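Local atomic coordinates of p-47 protein (Clostridium botulinum E1 str. 'BoNT E Beluga', PDB entry 5WIX), a protein that is of unknown function but has a tubular lipid-binding (TULIP) fold resembling bactericidal/permeability-increasing protein, which would be consistent with lipid binding. Residues F340-N344 with V417-L422. Residues are numbered along the deposited sequence; the frame is centred on the assembly and turned at random.
Sequences FIYDN and VTNIIL
Two beta-sheets of the TULIP-like fold meet where Phe340 and Tyr342, near the end of strand 328-343, lay their rings on Leu422 and Ile420 of strand 414-422, an edge strand of a six-stranded antiparallel sheet. The strand axes run antiparallel, 7.8 Å apart at closest approach, too far for backbone pairing, so side chains fill the gap. CB of Leu422 sits over one face of the Phe340 ring, 3.7 Å from the centroid, in a CH-pi contact, while CD2 of Leu422 reaches back to CB of Phe340 at 3.5 Å. At the edge of that ring, CG2 of Ile420 comes to 3.7 Å from CZ of Phe340. CB of Ile420 lies over one face of the Tyr342 ring, 3.9 Å from the centroid, in a second CH-pi contact, and its CG1 branch approaches Tyr342 CE1 at 3.5 Å. The tyrosine's first torsion (chi1 177°, CG anti to the backbone N) sets the ring beside its own carbonyl carbon, over Ile420. OD1 of Asn419 meets the CD2-CE2 side of that ring, the amide plane turned 67° from it. Val349 touches both Phe340 and Ile420, and NZ of Lys347 hydrogen-bonds the carbonyl oxygens of Asn344 and Val417, linking the loop after strand 328-343 to strand 414-422. Ile420 thus serves both aromatics, one at its edge and the other over a face, and the junction rests largely on apolar and CH-pi packing, with polar groups gathered toward the Asn344 end.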
loop_
_atom_site.group_PDB
_atom_site.type_symbol
_atom_site.label_atom_id
_atom_site.label_comp_id
_atom_site.label_asym_id
_atom_site.label_seq_id
_atom_site.Cartn_x
_atom_site.Cartn_y
_atom_site.Cartn_z
ATOM N N PHE A 340 8.075 -16.943 1.842
ATOM C CA PHE A 340 8.184 -15.676 2.557
ATOM C C PHE A 340 8.381 -15.927 4.040
ATOM O O PHE A 340 7.845 -16.881 4.587
ATOM C CB PHE A 340 6.935 -14.830 2.320
ATOM C CG PHE A 340 6.847 -13.601 3.184
ATOM C CD1 PHE A 340 7.419 -12.407 2.776
ATOM C CD2 PHE A 340 6.150 -13.628 4.383
ATOM C CE1 PHE A 340 7.322 -11.268 3.564
ATOM C CE2 PHE A 340 6.044 -12.495 5.169
ATOM C CZ PHE A 340 6.628 -11.317 4.761
ATOM N N ILE A 341 9.154 -15.062 4.682
ATOM C CA ILE A 341 9.544 -15.233 6.080
ATOM C C ILE A 341 9.695 -13.864 6.698
ATOM O O ILE A 341 10.448 -13.025 6.196
ATOM C CB ILE A 341 10.879 -16.008 6.232
ATOM C CG1 ILE A 341 10.641 -17.513 6.143
ATOM C CG2 ILE A 341 11.573 -15.662 7.567
ATOM C CD1 ILE A 341 9.745 -18.003 7.220
ATOM N N TYR A 342 8.986 -13.610 7.785
ATOM C CA TYR A 342 9.130 -12.298 8.373
ATOM C C TYR A 342 9.648 -12.371 9.792
ATOM O O TYR A 342 9.207 -13.183 10.605
ATOM C CB TYR A 342 7.825 -11.544 8.318
ATOM C CG TYR A 342 7.914 -10.194 8.983
ATOM C CD1 TYR A 342 8.670 -9.165 8.425
ATOM C CD2 TYR A 342 7.244 -9.948 10.174
ATOM C CE1 TYR A 342 8.748 -7.933 9.037
ATOM C CE2 TYR A 342 7.319 -8.727 10.789
ATOM C CZ TYR A 342 8.067 -7.721 10.219
ATOM O OH TYR A 342 8.132 -6.501 10.848
ATOM N N ASP A 343 10.625 -11.523 10.067
ATOM C CA ASP A 343 11.240 -11.490 11.373
ATOM C C ASP A 343 10.750 -10.221 12.038
ATOM O O ASP A 343 11.149 -9.127 11.648
ATOM C CB ASP A 343 12.760 -11.530 11.257
ATOM C CG ASP A 343 13.460 -11.150 12.545
ATOM O OD1 ASP A 343 12.914 -11.408 13.635
ATOM O OD2 ASP A 343 14.572 -10.592 12.466
ATOM N N ASN A 344 9.858 -10.354 13.017
ATOM C CA ASN A 344 9.251 -9.163 13.580
ATOM C C ASN A 344 10.236 -8.374 14.440
ATOM O O ASN A 344 10.067 -7.177 14.630
ATOM C CB ASN A 344 8.001 -9.513 14.389
ATOM C CG ASN A 344 7.049 -8.323 14.543
ATOM O OD1 ASN A 344 6.833 -7.549 13.599
ATOM N ND2 ASN A 344 6.478 -8.170 15.747
ATOM N N VAL A 417 7.073 -0.324 12.626
ATOM C CA VAL A 417 6.359 -1.233 11.734
ATOM C C VAL A 417 5.977 -2.500 12.506
ATOM O O VAL A 417 6.833 -3.161 13.094
ATOM C CB VAL A 417 7.220 -1.603 10.491
ATOM C CG1 VAL A 417 6.566 -2.721 9.685
ATOM C CG2 VAL A 417 7.434 -0.381 9.610
ATOM N N THR A 418 4.694 -2.844 12.507
ATOM C CA THR A 418 4.212 -3.907 13.392
ATOM C C THR A 418 4.117 -5.281 12.739
ATOM O O THR A 418 4.230 -6.303 13.416
ATOM C CB THR A 418 2.855 -3.553 13.948
ATOM O OG1 THR A 418 1.948 -3.300 12.861
ATOM C CG2 THR A 418 2.983 -2.316 14.816
ATOM N N ASN A 419 3.886 -5.305 11.430
ATOM C CA ASN A 419 3.900 -6.564 10.704
ATOM C C ASN A 419 4.003 -6.374 9.203
ATOM O O ASN A 419 3.655 -5.324 8.661
ATOM C CB ASN A 419 2.657 -7.397 11.023
ATOM C CG ASN A 419 2.890 -8.889 10.825
ATOM O OD1 ASN A 419 4.014 -9.373 10.965
ATOM N ND2 ASN A 419 1.828 -9.625 10.492
ATOM N N ILE A 420 4.496 -7.414 8.546
ATOM C CA ILE A 420 4.580 -7.457 7.100
ATOM C C ILE A 420 3.931 -8.762 6.647
ATOM O O ILE A 420 4.187 -9.838 7.233
ATOM C CB ILE A 420 6.050 -7.348 6.634
ATOM C CG1 ILE A 420 6.590 -5.974 7.072
ATOM C CG2 ILE A 420 6.180 -7.630 5.141
ATOM C CD1 ILE A 420 7.850 -5.499 6.399
ATOM N N ILE A 421 3.045 -8.678 5.658
ATOM C CA ILE A 421 2.388 -9.890 5.221
ATOM C C ILE A 421 2.416 -10.010 3.736
ATOM O O ILE A 421 2.115 -9.069 3.004
ATOM C CB ILE A 421 0.909 -9.982 5.679
ATOM C CG1 ILE A 421 0.778 -9.925 7.205
ATOM C CG2 ILE A 421 0.283 -11.279 5.187
ATOM C CD1 ILE A 421 0.468 -8.548 7.755
ATOM N N LEU A 422 2.776 -11.197 3.288
ATOM C CA LEU A 422 2.728 -11.509 1.878
ATOM C C LEU A 422 1.670 -12.554 1.695
ATOM O O LEU A 422 1.934 -13.739 1.864
ATOM C CB LEU A 422 4.073 -12.023 1.379
ATOM C CG LEU A 422 4.130 -12.391 -0.106
ATOM C CD1 LEU A 422 4.085 -11.122 -0.950
ATOM C CD2 LEU A 422 5.386 -13.201 -0.394
#